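Local coordinates for protein transcriptional regulator I2 (Pseudomonas fluorescens A506, PDB 4MO7) that acts as a Crohn's disease-associated superantigen and, as a member of the TetR family, probably also binds DNA as a transcriptional regulator, at residues E82-R93 against H142-I153; E160-R168 against A204-D212. All coordinates share one frame; numbering follows the deposited sequence.

Contact 1: residues E82-R93 against H142-I153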
loop_
_atom_site.group_PDB
_atom_site.type_symbol
_atom_site.label_atom_id
_atom_site.label_comp_id
_atom_site.label_asym_id
_atom_site.label_seq_id
_atom_site.Cartn_x
_atom_site.Cartn_y
_atom_site.Cartn_z
ATOM N N GLU A 82 -9.962 19.830 -0.468
ATOM C CA GLU A 82 -8.938 20.877 -0.489
ATOM C C GLU A 82 -8.639 21.377 0.920
ATOM O O GLU A 82 -7.472 21.576 1.306
ATOM C CB GLU A 82 -9.381 22.040 -1.378
ATOM C CG GLU A 82 -9.293 21.762 -2.880
ATOM C CD GLU A 82 -9.726 22.999 -3.672
ATOM O OE1 GLU A 82 -9.406 23.096 -4.862
ATOM O OE2 GLU A 82 -10.400 23.876 -3.094
ATOM N N GLU A 83 -9.693 21.610 1.697
ATOM C CA GLU A 83 -9.490 22.075 3.083
ATOM C C GLU A 83 -8.631 21.127 3.879
ATOM O O GLU A 83 -7.780 21.572 4.655
ATOM C CB GLU A 83 -10.819 22.158 3.850
ATOM C CG GLU A 83 -11.637 23.374 3.583
ATOM C CD GLU A 83 -10.855 24.636 3.833
ATOM O OE1 GLU A 83 -10.540 24.929 5.014
ATOM O OE2 GLU A 83 -10.538 25.320 2.836
ATOM N N THR A 84 -8.869 19.827 3.738
ATOM C CA THR A 84 -8.085 18.842 4.494
ATOM C C THR A 84 -6.633 18.874 4.125
ATOM O O THR A 84 -5.759 18.766 5.002
ATOM C CB THR A 84 -8.571 17.393 4.248
ATOM O OG1 THR A 84 -9.985 17.350 4.420
ATOM C CG2 THR A 84 -7.899 16.413 5.238
ATOM N N ILE A 85 -6.349 18.977 2.827
ATOM C CA ILE A 85 -4.977 19.020 2.423
ATOM C C ILE A 85 -4.299 20.323 2.807
ATOM O O ILE A 85 -3.123 20.297 3.220
ATOM C CB ILE A 85 -4.793 18.757 0.926
ATOM C CG1 ILE A 85 -5.249 17.329 0.581
ATOM C CG2 ILE A 85 -3.299 18.795 0.567
ATOM C CD1 ILE A 85 -5.201 17.071 -0.919
ATOM N N HIS A 86 -5.000 21.454 2.681
ATOM C CA HIS A 86 -4.474 22.739 3.110
ATOM C C HIS A 86 -4.144 22.663 4.567
ATOM O O HIS A 86 -3.092 23.126 4.997
ATOM C CB HIS A 86 -5.513 23.853 2.904
ATOM C CG HIS A 86 -5.386 24.529 1.586
ATOM N ND1 HIS A 86 -6.470 24.779 0.769
ATOM C CD2 HIS A 86 -4.303 25.014 0.936
ATOM C CE1 HIS A 86 -6.055 25.380 -0.333
ATOM N NE2 HIS A 86 -4.747 25.537 -0.256
ATOM N N TYR A 87 -5.035 22.048 5.341
ATOM C CA TYR A 87 -4.782 21.941 6.782
ATOM C C TYR A 87 -3.607 21.041 7.088
ATOM O O TYR A 87 -2.734 21.434 7.893
ATOM C CB TYR A 87 -6.050 21.437 7.478
ATOM C CG TYR A 87 -5.868 20.999 8.915
ATOM C CD1 TYR A 87 -6.026 21.892 9.960
ATOM C CD2 TYR A 87 -5.597 19.664 9.218
ATOM C CE1 TYR A 87 -5.867 21.469 11.292
ATOM C CE2 TYR A 87 -5.434 19.234 10.521
ATOM C CZ TYR A 87 -5.571 20.132 11.555
ATOM O OH TYR A 87 -5.411 19.665 12.842
ATOM N N ASN A 88 -3.564 19.842 6.497
ATOM C CA ASN A 88 -2.404 18.961 6.700
ATOM C C ASN A 88 -1.130 19.682 6.327
ATOM O O ASN A 88 -0.145 19.636 7.064
ATOM C CB ASN A 88 -2.531 17.614 5.949
ATOM C CG ASN A 88 -3.637 16.712 6.540
ATOM O OD1 ASN A 88 -4.181 17.007 7.608
ATOM N ND2 ASN A 88 -3.970 15.630 5.846
ATOM N N THR A 89 -1.135 20.400 5.206
ATOM C CA THR A 89 0.101 21.028 4.794
ATOM C C THR A 89 0.523 22.152 5.746
ATOM O O THR A 89 1.731 22.346 6.009
ATOM C CB THR A 89 -0.008 21.564 3.329
ATOM O OG1 THR A 89 -0.421 20.475 2.454
ATOM C CG2 THR A 89 1.252 22.114 2.870
ATOM N N ALA A 90 -0.447 22.935 6.213
ATOM C CA ALA A 90 -0.156 24.055 7.130
ATOM C C ALA A 90 0.440 23.519 8.413
ATOM O O ALA A 90 1.399 24.098 8.959
ATOM C CB ALA A 90 -1.394 24.857 7.460
ATOM N N MET A 91 -0.099 22.384 8.847
ATOM C CA MET A 91 0.414 21.691 10.036
ATOM C C MET A 91 1.837 21.213 9.835
ATOM O O MET A 91 2.685 21.338 10.745
ATOM C CB MET A 91 -0.447 20.482 10.370
ATOM C CG MET A 91 -1.821 20.885 10.780
ATOM S SD MET A 91 -1.958 20.824 12.547
ATOM C CE MET A 91 -2.250 19.063 12.695
ATOM N N MET A 92 2.075 20.590 8.682
ATOM C CA MET A 92 3.430 20.219 8.306
ATOM C C MET A 92 4.419 21.358 8.351
ATOM O O MET A 92 5.524 21.207 8.906
ATOM C CB MET A 92 3.480 19.554 6.922
ATOM C CG MET A 92 3.087 18.096 6.940
ATOM S SD MET A 92 4.128 17.075 5.894
ATOM C CE MET A 92 4.209 18.047 4.348
ATOM N N ARG A 93 4.075 22.500 7.745
ATOM C CA ARG A 93 5.019 23.593 7.669
ATOM C C ARG A 93 5.287 24.137 9.033
ATOM O O ARG A 93 6.428 24.499 9.323
ATOM C CB ARG A 93 4.535 24.755 6.774
ATOM C CG ARG A 93 4.351 24.414 5.300
ATOM C CD ARG A 93 3.871 25.656 4.541
ATOM N NE ARG A 93 3.604 25.411 3.124
ATOM C CZ ARG A 93 4.563 25.244 2.211
ATOM N NH1 ARG A 93 5.841 25.245 2.587
ATOM N NH2 ARG A 93 4.253 25.059 0.932
ATOM N N HIS A 142 -7.723 20.053 -9.138
ATOM C CA HIS A 142 -7.488 21.009 -8.053
ATOM C C HIS A 142 -6.924 20.327 -6.808
ATOM O O HIS A 142 -5.969 20.828 -6.224
ATOM C CB HIS A 142 -8.767 21.756 -7.669
ATOM C CG HIS A 142 -9.147 22.810 -8.658
ATOM N ND1 HIS A 142 -8.486 24.017 -8.733
ATOM C CD2 HIS A 142 -10.076 22.823 -9.646
ATOM C CE1 HIS A 142 -9.013 24.743 -9.704
ATOM N NE2 HIS A 142 -9.971 24.037 -10.283
ATOM N N VAL A 143 -7.478 19.178 -6.435
ATOM C CA VAL A 143 -6.985 18.522 -5.207
ATOM C C VAL A 143 -5.572 18.014 -5.484
ATOM O O VAL A 143 -4.696 18.084 -4.619
ATOM C CB VAL A 143 -7.867 17.373 -4.764
ATOM C CG1 VAL A 143 -7.211 16.650 -3.630
ATOM C CG2 VAL A 143 -9.250 17.927 -4.374
ATOM N N LEU A 144 -5.316 17.522 -6.688
ATOM C CA LEU A 144 -3.974 17.053 -7.013
ATOM C C LEU A 144 -2.910 18.154 -7.059
ATOM O O LEU A 144 -1.751 17.908 -6.733
ATOM C CB LEU A 144 -3.970 16.228 -8.322
ATOM C CG LEU A 144 -4.659 14.849 -8.259
ATOM C CD1 LEU A 144 -4.777 14.214 -9.681
ATOM C CD2 LEU A 144 -3.961 13.869 -7.303
ATOM N N ALA A 145 -3.283 19.348 -7.484
ATOM C CA ALA A 145 -2.412 20.502 -7.320
ATOM C C ALA A 145 -1.963 20.751 -5.891
ATOM O O ALA A 145 -0.790 21.094 -5.678
ATOM C CB ALA A 145 -3.039 21.748 -7.889
ATOM N N LEU A 146 -2.869 20.604 -4.911
ATOM C CA LEU A 146 -2.482 20.742 -3.502
ATOM C C LEU A 146 -1.560 19.608 -3.082
ATOM O O LEU A 146 -0.640 19.815 -2.267
ATOM C CB LEU A 146 -3.703 20.732 -2.588
ATOM C CG LEU A 146 -4.609 21.925 -2.877
ATOM C CD1 LEU A 146 -5.769 21.933 -1.906
ATOM C CD2 LEU A 146 -3.828 23.219 -2.711
ATOM N N ARG A 147 -1.845 18.401 -3.557
ATOM C CA ARG A 147 -0.967 17.259 -3.217
ATOM C C ARG A 147 0.444 17.539 -3.756
ATOM O O ARG A 147 1.421 17.171 -3.125
ATOM C CB ARG A 147 -1.487 15.985 -3.866
ATOM C CG ARG A 147 -0.504 14.855 -3.826
ATOM C CD ARG A 147 -0.385 14.324 -2.438
ATOM N NE ARG A 147 -0.020 12.918 -2.489
ATOM C CZ ARG A 147 0.523 12.265 -1.476
ATOM N NH1 ARG A 147 0.763 12.907 -0.341
ATOM N NH2 ARG A 147 0.824 10.975 -1.594
ATOM N N ASP A 148 0.540 18.202 -4.908
ATOM C CA ASP A 148 1.855 18.515 -5.487
ATOM C C ASP A 148 2.656 19.356 -4.519
ATOM O O ASP A 148 3.858 19.085 -4.309
ATOM C CB ASP A 148 1.705 19.281 -6.822
ATOM C CG ASP A 148 3.019 19.455 -7.553
ATOM O OD1 ASP A 148 3.892 18.573 -7.451
ATOM O OD2 ASP A 148 3.172 20.465 -8.277
ATOM N N VAL A 149 2.021 20.375 -3.944
ATOM C CA VAL A 149 2.703 21.293 -2.991
ATOM C C VAL A 149 3.153 20.525 -1.750
ATOM O O VAL A 149 4.283 20.729 -1.221
ATOM C CB VAL A 149 1.784 22.436 -2.600
ATOM C CG1 VAL A 149 2.374 23.222 -1.481
ATOM C CG2 VAL A 149 1.538 23.332 -3.856
ATOM N N TYR A 150 2.281 19.621 -1.289
ATOM C CA TYR A 150 2.596 18.762 -0.131
ATOM C C TYR A 150 3.823 17.958 -0.440
ATOM O O TYR A 150 4.735 17.863 0.371
ATOM C CB TYR A 150 1.398 17.838 0.104
ATOM C CG TYR A 150 1.561 16.785 1.201
ATOM C CD1 TYR A 150 2.120 15.540 0.930
ATOM C CD2 TYR A 150 1.048 17.032 2.465
ATOM C CE1 TYR A 150 2.199 14.540 1.960
ATOM C CE2 TYR A 150 1.111 16.057 3.465
ATOM C CZ TYR A 150 1.716 14.856 3.210
ATOM O OH TYR A 150 1.788 13.959 4.255
ATOM N N GLU A 151 3.881 17.402 -1.640
ATOM C CA GLU A 151 5.032 16.577 -1.983
ATOM C C GLU A 151 6.290 17.386 -2.097
ATOM O O GLU A 151 7.376 16.873 -1.840
ATOM C CB GLU A 151 4.831 15.728 -3.242
ATOM C CG GLU A 151 3.766 14.625 -3.122
ATOM C CD GLU A 151 4.192 13.531 -2.139
ATOM O OE1 GLU A 151 5.405 13.196 -2.128
ATOM O OE2 GLU A 151 3.294 13.093 -1.370
ATOM N N GLN A 152 6.178 18.634 -2.578
ATOM C CA GLN A 152 7.362 19.461 -2.691
ATOM C C GLN A 152 7.972 19.764 -1.319
ATOM O O GLN A 152 9.174 19.874 -1.198
ATOM C CB GLN A 152 7.035 20.775 -3.471
ATOM C CG GLN A 152 6.656 20.422 -4.915
ATOM C CD GLN A 152 6.661 21.644 -5.817
ATOM O OE1 GLN A 152 6.461 22.754 -5.319
ATOM N NE2 GLN A 152 6.915 21.455 -7.137
ATOM N N ILE A 153 7.164 19.824 -0.276
ATOM C CA ILE A 153 7.733 20.009 1.088
ATOM C C ILE A 153 8.588 18.779 1.476
ATOM O O ILE A 153 9.741 18.914 1.951
ATOM C CB ILE A 153 6.620 20.177 2.124
ATOM C CG1 ILE A 153 5.898 21.526 1.956
ATOM C CG2 ILE A 153 7.208 20.153 3.536
ATOM C CD1 ILE A 153 4.697 21.533 2.902
HETATM O O HOH W 1 -6.663 24.159 -5.599
HETATM O O HOH W 2 -0.882 21.364 0.045
#

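Contact 2: residues E160-R168 against A204-D212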
loop_
_atom_site.group_PDB
_atom_site.type_symbol
_atom_site.label_atom_id
_atom_site.label_comp_id
_atom_site.label_asym_id
_atom_site.label_seq_id
_atom_site.Cartn_x
_atom_site.Cartn_y
_atom_site.Cartn_z
ATOM N N GLU A 160 17.344 18.309 1.592
ATOM C CA GLU A 160 18.267 18.784 2.658
ATOM C C GLU A 160 19.019 17.631 3.325
ATOM O O GLU A 160 20.246 17.706 3.572
ATOM C CB GLU A 160 17.492 19.495 3.778
ATOM C CG GLU A 160 16.874 20.780 3.385
ATOM C CD GLU A 160 15.847 21.275 4.439
ATOM O OE1 GLU A 160 15.078 22.176 4.101
ATOM O OE2 GLU A 160 15.794 20.776 5.600
ATOM N N ALA A 161 18.285 16.575 3.649
ATOM C CA ALA A 161 18.880 15.374 4.271
ATOM C C ALA A 161 19.947 14.759 3.409
ATOM O O ALA A 161 20.991 14.368 3.941
ATOM C CB ALA A 161 17.834 14.312 4.643
ATOM N N LYS A 162 19.667 14.648 2.107
ATOM C CA LYS A 162 20.591 14.074 1.139
ATOM C C LYS A 162 21.848 14.967 1.106
ATOM O O LYS A 162 22.964 14.469 1.115
ATOM C CB LYS A 162 19.926 14.098 -0.244
ATOM C CG LYS A 162 20.802 13.622 -1.410
ATOM C CD LYS A 162 21.093 12.138 -1.318
ATOM C CE LYS A 162 21.682 11.540 -2.637
ATOM N NZ LYS A 162 22.007 10.108 -2.337
ATOM N N ALA A 163 21.654 16.290 1.000
ATOM C CA ALA A 163 22.793 17.217 0.990
ATOM C C ALA A 163 23.676 17.114 2.236
ATOM O O ALA A 163 24.894 17.221 2.112
ATOM C CB ALA A 163 22.329 18.685 0.747
ATOM N N ALA A 164 23.086 16.946 3.432
ATOM C CA ALA A 164 23.854 16.781 4.688
ATOM C C ALA A 164 24.460 15.375 4.881
ATOM O O ALA A 164 25.173 15.142 5.862
ATOM C CB ALA A 164 22.978 17.132 5.905
ATOM N N GLY A 165 24.148 14.434 3.986
ATOM C CA GLY A 165 24.730 13.087 4.057
ATOM C C GLY A 165 23.945 12.026 4.810
ATOM O O GLY A 165 24.504 10.972 5.168
ATOM N N TYR A 166 22.659 12.291 5.092
ATOM C CA TYR A 166 21.780 11.378 5.824
ATOM C C TYR A 166 21.006 10.366 4.976
ATOM O O TYR A 166 20.415 9.473 5.517
ATOM C CB TYR A 166 20.728 12.175 6.621
ATOM C CG TYR A 166 21.287 12.947 7.799
ATOM C CD1 TYR A 166 21.962 14.144 7.626
ATOM C CD2 TYR A 166 21.091 12.489 9.090
ATOM C CE1 TYR A 166 22.479 14.837 8.713
ATOM C CE2 TYR A 166 21.570 13.189 10.181
ATOM C CZ TYR A 166 22.269 14.342 9.984
ATOM O OH TYR A 166 22.737 15.013 11.094
ATOM N N ILE A 167 20.995 10.517 3.657
ATOM C CA ILE A 167 20.188 9.626 2.825
ATOM C C ILE A 167 21.104 9.062 1.762
ATOM O O ILE A 167 21.842 9.827 1.103
ATOM C CB ILE A 167 19.068 10.460 2.182
ATOM C CG1 ILE A 167 18.003 10.766 3.247
ATOM C CG2 ILE A 167 18.427 9.734 0.994
ATOM C CD1 ILE A 167 16.820 11.494 2.690
ATOM N N ARG A 168 21.073 7.732 1.617
ATOM C CA ARG A 168 21.999 7.006 0.748
ATOM C C ARG A 168 21.529 7.019 -0.694
ATOM O O ARG A 168 22.358 7.122 -1.615
ATOM C CB ARG A 168 22.151 5.544 1.224
ATOM C CG ARG A 168 22.427 5.394 2.715
ATOM C CD ARG A 168 22.771 3.934 3.034
ATOM N NE ARG A 168 23.901 3.554 2.210
ATOM C CZ ARG A 168 24.075 2.367 1.646
ATOM N NH1 ARG A 168 23.207 1.375 1.855
ATOM N NH2 ARG A 168 25.152 2.167 0.884
ATOM N N ALA A 204 10.464 4.667 11.689
ATOM C CA ALA A 204 10.582 5.100 10.275
ATOM C C ALA A 204 11.794 5.968 10.002
ATOM O O ALA A 204 12.430 5.837 8.967
ATOM C CB ALA A 204 9.289 5.827 9.739
ATOM N N LEU A 205 12.143 6.808 10.969
ATOM C CA LEU A 205 13.300 7.666 10.841
ATOM C C LEU A 205 14.570 6.834 10.815
ATOM O O LEU A 205 15.489 7.176 10.108
ATOM C CB LEU A 205 13.367 8.622 12.052
ATOM C CG LEU A 205 14.442 9.688 11.954
ATOM C CD1 LEU A 205 14.022 10.738 10.901
ATOM C CD2 LEU A 205 14.561 10.360 13.322
ATOM N N LEU A 206 14.600 5.766 11.614
ATOM C CA LEU A 206 15.791 4.869 11.685
ATOM C C LEU A 206 15.972 4.185 10.371
ATOM O O LEU A 206 17.088 3.979 9.895
ATOM C CB LEU A 206 15.626 3.819 12.767
ATOM C CG LEU A 206 15.812 4.205 14.232
ATOM C CD1 LEU A 206 15.354 3.066 15.072
ATOM C CD2 LEU A 206 17.251 4.488 14.541
ATOM N N MET A 207 14.864 3.828 9.750
ATOM C CA MET A 207 15.018 3.246 8.426
ATOM C C MET A 207 15.527 4.234 7.377
ATOM O O MET A 207 16.457 3.925 6.639
ATOM C CB MET A 207 13.728 2.610 7.932
ATOM C CG MET A 207 13.915 2.067 6.548
ATOM S SD MET A 207 12.410 1.277 6.026
ATOM C CE MET A 207 11.392 2.722 5.656
ATOM N N VAL A 208 14.944 5.425 7.306
ATOM C CA VAL A 208 15.236 6.276 6.194
ATOM C C VAL A 208 16.554 7.087 6.301
ATOM O O VAL A 208 17.183 7.374 5.292
ATOM C CB VAL A 208 14.039 7.091 5.779
ATOM C CG1 VAL A 208 13.794 8.162 6.741
ATOM C CG2 VAL A 208 14.266 7.670 4.408
ATOM N N LEU A 209 17.009 7.373 7.514
ATOM C CA LEU A 209 18.221 8.167 7.696
ATOM C C LEU A 209 19.391 7.234 8.049
ATOM O O LEU A 209 19.192 6.186 8.712
ATOM C CB LEU A 209 18.033 9.207 8.815
ATOM C CG LEU A 209 17.014 10.321 8.501
ATOM C CD1 LEU A 209 17.177 11.505 9.441
ATOM C CD2 LEU A 209 17.216 10.808 7.089
ATOM N N LYS A 210 20.595 7.619 7.605
ATOM C CA LYS A 210 21.794 6.828 7.884
ATOM C C LYS A 210 22.182 7.012 9.329
ATOM O O LYS A 210 22.840 6.156 9.928
ATOM C CB LYS A 210 22.974 7.313 7.062
ATOM C CG LYS A 210 22.772 7.289 5.576
ATOM C CD LYS A 210 24.070 7.746 4.897
ATOM C CE LYS A 210 25.295 7.306 5.700
ATOM N NZ LYS A 210 26.600 7.563 5.013
ATOM N N SER A 211 21.778 8.150 9.881
ATOM C CA SER A 211 22.079 8.492 11.270
ATOM C C SER A 211 20.968 9.432 11.718
ATOM O O SER A 211 20.357 10.106 10.887
ATOM C CB SER A 211 23.434 9.201 11.303
ATOM O OG SER A 211 23.690 9.747 12.581
ATOM N N ASP A 212 20.678 9.476 13.012
ATOM C CA ASP A 212 19.752 10.477 13.550
ATOM C C ASP A 212 20.143 10.791 14.973
ATOM O O ASP A 212 19.466 11.585 15.650
ATOM C CB ASP A 212 18.299 9.987 13.561
ATOM C CG ASP A 212 18.096 8.759 14.442
ATOM O OD1 ASP A 212 18.005 8.862 15.707
ATOM O OD2 ASP A 212 17.960 7.670 13.855
ATOM O OXT ASP A 212 21.127 10.207 15.444
#

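Contact 1: residues E82-R93 against H142-I153
Met92, modelled in two conformers, in one of them lays its terminal methyl over one face of the Tyr150 ring, CE standing 4.0 Å from the ring centroid and shifted toward the rim, while Thr89 OG1 lies at the ring edge, near its plane. The sulfur approaches obliquely, with SD 4.6 Å from the same centroid, a Met-aromatic contact. Tyr150 reaches this place because CG is anti to the backbone N (chi1 175°), and its hydroxyl is hydrogen-bonded to Glu113. The same methyl also rests on Ile153 CG2. Toward the N-terminal end of both segments, Leu146 sends CD1 over one face of the His86 imidazole in a CH-pi contact, 18° off the ring normal, and its second branch, CD2, comes within 3.5 Å of His86 NE2. In one of its two conformers the Arg93 guanidinium has CD1 of Ile153 over the centre of one face, and its NH2 meets Val149 CG1 obliquely. These side chains fill the seam between two nearly parallel helices of the all-helical TetR fold; the axes of segments 82-93 and 142-153 run 9° apart and approach to 9.6 Å. Deeper in the seam the packing is tight: Ile85 CD1 lies 3.4 Å from Val143 CG1, and Ile85 CG2 abuts Leu146 CB. Helix 122-130 covers Ile85 through Leu128. Thr89 OG1 donates to Ile85 O from above the carbonyl plane and accepts from a water that also donates to Leu146 O, 2.8 Å away, and so bridges the two helices. Glu82 OE1 sits 3.2 Å from His142 CB, its carboxylate salt-bridged to Arg78, and a water on OE1 makes a weak second bond to His142 O.

Contact 2: residues E160-R168 against A204-D212
Tyr166 O accepts the single hydrogen bond between the segments, from Lys210 N at 2.8 Å, with an N-H...O angle of 152° and the donor tilted 23° from the carbonyl plane. Leu209 CA adds a CA-H...O contact to the same oxygen, so two successive residues converge on it. The Tyr166 ring turns its edge to the C-terminal tail: Ser211 O lies near the ring plane, 3.1 Å from CD2. At the root of the side chain, Leu209 CD2 touches Tyr166 CB and, at 3.9 Å, Ile167 CG1, with Ala161 CB slightly farther off. The aliphatic chain of Lys210 lies along the outside of the turn, beside Tyr166 O. With CG anti to the carbonyl carbon (chi1 -58°) and the next torsion extended, CD comes to 3.3 Å from Gly165 O; the bend at chi3 turns only CE and NZ beyond it. Lys210 CG also lies 3.4 Å from Arg168 CG, the two aliphatic stems crossing at about a right angle. The turn presenting Tyr166 is a Schellman motif ending helix 137-163: Gly165 adopts positive phi, Gly165 N bonds back to Lys162 O and Tyr166 N to Ala161 O. Across from it, the chain leaves helix 197-208 at Leu209 as an irregular tail, Lys210 keeping near-helical angles between extended Leu209 and Ser211. Farther out, Val102 of helix 102-110 packs on both Ala161 and Tyr166, and Thr174 of helix 171-183 touches Ile167 and Val208. The polar end of Arg168 belongs to the dimer: NH1 reaches into the second subunit, to a salt bridge with Asp212 and a hydrogen bond with Leu209 O of that subunit. Asp212 OD1 is salt-bridged to Arg103 within its own chain.

In the fold
From the N terminus the chain passes through helices 30-45 and 52-59, which overlap the TetR DNA-binding family region, before entering helix 73-97. Contact 1 closes a largely helical loop of 48 residues when helix 137-163 returns alongside helix 73-97. Helix 137-163 then continues to its C-terminal end, where contact 2 opens; a second loop of 35 residues, including helices 171-183 and 189-192, is closed by the tail after helix 197-208. The two loops follow in series, neither nesting nor crossing. Their centres are about 23 Å apart, and helix 137-163 joins the helix-helix seam of contact 1 to the C-terminal end beside the second subunit.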